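Alpha-1,3-glucanase (Bacillus circulans, PDB 5ZRU) hydrolyses alpha-1,3-glucan as a family GH87 alpha-1,3-glucanase, this chain being its catalytic unit. Local coordinates at residues A[499-504]-A[518-523]. Sequence-based numbering, arbitrary orientation.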
ATOM      1  N   ARG A 499      -4.969 -20.466   2.183  1.00  8.91           N
ATOM      2  CA  ARG A 499      -5.812 -21.523   1.629  1.00 10.87           C
ATOM      3  C   ARG A 499      -5.123 -22.101   0.389  1.00  8.43           C
ATOM      4  O   ARG A 499      -4.071 -22.725   0.523  1.00 10.61           O
ATOM      5  CB  ARG A 499      -7.229 -21.004   1.334  1.00 10.24           C
ATOM      6  CG  ARG A 499      -8.261 -22.128   1.059  1.00  9.68           C
ATOM      7  CD  ARG A 499      -8.408 -23.106   2.254  1.00 12.00           C
ATOM      8  NE  ARG A 499      -9.523 -24.041   2.054  1.00 13.15           N
ATOM      9  CZ  ARG A 499     -10.799 -23.724   2.263  1.00 13.61           C
ATOM     10  NH1 ARG A 499     -11.115 -22.512   2.694  1.00 10.52           N
ATOM     11  NH2 ARG A 499     -11.763 -24.621   2.055  1.00 12.49           N
ATOM     12  N   SER A 500      -5.665 -21.916  -0.815  1.00 11.05           N
ATOM     13  CA  SER A 500      -5.023 -22.472  -2.003  1.00 10.08           C
ATOM     14  C   SER A 500      -4.066 -21.466  -2.641  1.00  9.48           C
ATOM     15  O   SER A 500      -4.325 -20.261  -2.653  1.00 10.09           O
ATOM     16  CB  SER A 500      -6.061 -22.937  -3.034  1.00 11.08           C
ATOM     17  OG  SER A 500      -6.810 -24.034  -2.525  1.00 11.89           O
ATOM     18  N   ALA A 501      -2.949 -21.972  -3.174  1.00 10.91           N
ATOM     19  CA  ALA A 501      -1.933 -21.077  -3.730  1.00 10.10           C
ATOM     20  C   ALA A 501      -2.417 -20.388  -5.005  1.00 10.02           C
ATOM     21  O   ALA A 501      -2.247 -19.176  -5.171  1.00 11.76           O
ATOM     22  CB  ALA A 501      -0.634 -21.846  -4.001  1.00 10.73           C
ATOM     23  N   ILE A 502      -2.996 -21.141  -5.932  1.00 10.41           N
ATOM     24  CA  ILE A 502      -3.452 -20.593  -7.207  1.00  8.95           C
ATOM     25  C   ILE A 502      -4.906 -21.000  -7.403  1.00 11.66           C
ATOM     26  O   ILE A 502      -5.227 -22.191  -7.321  1.00 11.92           O
ATOM     27  CB  ILE A 502      -2.589 -21.092  -8.380  1.00 11.38           C
ATOM     28  CG1 ILE A 502      -1.119 -20.756  -8.134  1.00  9.16           C
ATOM     29  CG2 ILE A 502      -3.047 -20.466  -9.691  1.00 11.22           C
ATOM     30  CD1 ILE A 502      -0.191 -21.426  -9.127  1.00  9.60           C
ATOM     31  N   GLN A 503      -5.775 -20.015  -7.664  1.00  9.27           N
ATOM     32  CA  GLN A 503      -7.229 -20.213  -7.697  1.00 11.03           C
ATOM     33  C   GLN A 503      -7.820 -19.615  -8.968  1.00 10.33           C
ATOM     34  O   GLN A 503      -7.526 -18.461  -9.309  1.00  8.28           O
ATOM     35  CB  GLN A 503      -7.888 -19.579  -6.458  1.00 10.27           C
ATOM     36  CG  GLN A 503      -9.418 -19.494  -6.480  1.00  8.20           C
ATOM     37  CD  GLN A 503      -9.988 -19.106  -5.116  1.00 10.65           C
ATOM     38  OE1 GLN A 503      -9.480 -19.537  -4.088  1.00 10.74           O
ATOM     39  NE2 GLN A 503     -11.042 -18.289  -5.107  1.00 10.41           N
ATOM     40  N   PHE A 504      -8.654 -20.402  -9.665  1.00  9.64           N
ATOM     41  CA  PHE A 504      -9.369 -19.992 -10.871  1.00  9.41           C
ATOM     42  C   PHE A 504     -10.860 -20.190 -10.659  1.00 10.22           C
ATOM     43  O   PHE A 504     -11.279 -21.256 -10.207  1.00 13.47           O
ATOM     44  CB  PHE A 504      -9.035 -20.839 -12.120  1.00 10.22           C
ATOM     45  CG  PHE A 504      -7.594 -20.895 -12.505  1.00  8.99           C
ATOM     46  CD1 PHE A 504      -6.697 -21.674 -11.790  1.00 10.81           C
ATOM     47  CD2 PHE A 504      -7.156 -20.259 -13.657  1.00 10.92           C
ATOM     48  CE1 PHE A 504      -5.374 -21.769 -12.191  1.00 13.68           C
ATOM     49  CE2 PHE A 504      -5.823 -20.359 -14.058  1.00 12.34           C
ATOM     50  CZ  PHE A 504      -4.946 -21.106 -13.320  1.00 10.85           C
ATOM     51  N   ILE A 518       7.215 -22.284 -11.164  1.00  8.92           N
ATOM     52  CA  ILE A 518       6.476 -21.929  -9.955  1.00 11.30           C
ATOM     53  C   ILE A 518       6.913 -22.855  -8.827  1.00 12.18           C
ATOM     54  O   ILE A 518       6.969 -24.079  -9.011  1.00 12.31           O
ATOM     55  CB  ILE A 518       4.957 -22.041 -10.178  1.00 10.30           C
ATOM     56  CG1 ILE A 518       4.524 -21.327 -11.474  1.00 12.26           C
ATOM     57  CG2 ILE A 518       4.192 -21.531  -8.945  1.00 11.37           C
ATOM     58  CD1 ILE A 518       4.841 -19.855 -11.543  1.00 11.02           C
ATOM     59  N   ASN A 519       7.209 -22.286  -7.658  1.00  9.90           N
ATOM     60  CA  ASN A 519       7.501 -23.066  -6.457  1.00 11.19           C
ATOM     61  C   ASN A 519       6.442 -22.775  -5.406  1.00 13.24           C
ATOM     62  O   ASN A 519       6.314 -21.633  -4.950  1.00 12.42           O
ATOM     63  CB  ASN A 519       8.891 -22.748  -5.901  1.00 11.92           C
ATOM     64  CG  ASN A 519       9.994 -23.095  -6.876  1.00 16.38           C
ATOM     65  OD1 ASN A 519      10.019 -24.194  -7.435  1.00 16.96           O
ATOM     66  ND2 ASN A 519      10.911 -22.153  -7.094  1.00 16.45           N
ATOM     67  N   ILE A 520       5.707 -23.810  -5.004  1.00 11.76           N
ATOM     68  CA  ILE A 520       4.638 -23.684  -4.021  1.00  9.19           C
ATOM     69  C   ILE A 520       5.061 -24.455  -2.785  1.00 18.45           C
ATOM     70  O   ILE A 520       5.126 -25.694  -2.797  1.00 14.09           O
ATOM     71  CB  ILE A 520       3.303 -24.200  -4.567  1.00 10.70           C
ATOM     72  CG1 ILE A 520       2.956 -23.441  -5.849  1.00 11.95           C
ATOM     73  CG2 ILE A 520       2.213 -24.051  -3.507  1.00 13.01           C
ATOM     74  CD1 ILE A 520       1.690 -23.955  -6.613  1.00 11.56           C
ATOM     75  N   ASN A 521       5.335 -23.732  -1.712  1.00 11.56           N
ATOM     76  CA  ASN A 521       5.860 -24.333  -0.493  1.00 14.56           C
ATOM     77  C   ASN A 521       4.910 -23.978   0.642  1.00 13.56           C
ATOM     78  O   ASN A 521       5.010 -22.896   1.226  1.00 14.23           O
ATOM     79  CB  ASN A 521       7.279 -23.845  -0.219  1.00 16.71           C
ATOM     80  CG  ASN A 521       7.881 -24.485   1.013  1.00 23.83           C
ATOM     81  OD1 ASN A 521       7.342 -25.458   1.551  1.00 21.31           O
ATOM     82  ND2 ASN A 521       9.007 -23.946   1.468  1.00 25.59           N
ATOM     83  N   GLY A 522       3.987 -24.886   0.945  1.00 12.90           N
ATOM     84  CA  GLY A 522       3.040 -24.663   2.019  1.00 14.28           C
ATOM     85  C   GLY A 522       1.717 -24.107   1.532  1.00 13.69           C
ATOM     86  O   GLY A 522       1.662 -23.002   0.984  1.00 15.27           O
ATOM     87  N   ALA A 523       0.638 -24.854   1.730  1.00 12.27           N
ATOM     88  CA  ALA A 523      -0.687 -24.353   1.390  1.00 10.33           C
ATOM     89  C   ALA A 523      -1.685 -24.922   2.382  1.00 15.34           C
ATOM     90  O   ALA A 523      -1.425 -25.933   3.038  1.00 15.66           O
ATOM     91  CB  ALA A 523      -1.074 -24.706  -0.056  1.00 14.46           C
TER
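The flat group touching across this contact is the peptide carbonyl of Arg499: its O meets the methyl CB of Ala523 end-on at 3.6 Å, rather than over a face. The guanidinium of Arg499 takes no part; it is bonded to Thr530 O, His537 O and Ser464 OG. Between the segments the remaining contacts are aliphatic. Ala501 CB presses on the CG2 branch of Ile520 at 3.6 Å, and the other branch, ending in CD1, passes 4.1 Å from the same Ala501 CB. With CG1 anti to its carbonyl carbon (chi1 -57°), Ile520 presents both branches to 499-504. Ile502 and Ile520 cross at about a right angle, CD1 to CD1 at 4.0 Å, while Ile502 CD1 reaches Ile518 CG2 more loosely, at 4.4 Å. The segments belong to different faces of a right-handed parallel beta-helix and meet across its interior; 499-502 runs 162° from 518-523. Neighbouring strands continue the core: Ile494 of 487-495 packs on Ile502 and Ile518, Leu556 of 550-561 on Ile518 and Ile520, Phe553 on Ile502. No hydrogen bond joins the segments themselves, though the Arg499 backbone bonds to Gly524 just beyond; within them, buried apolar packing joins the two faces.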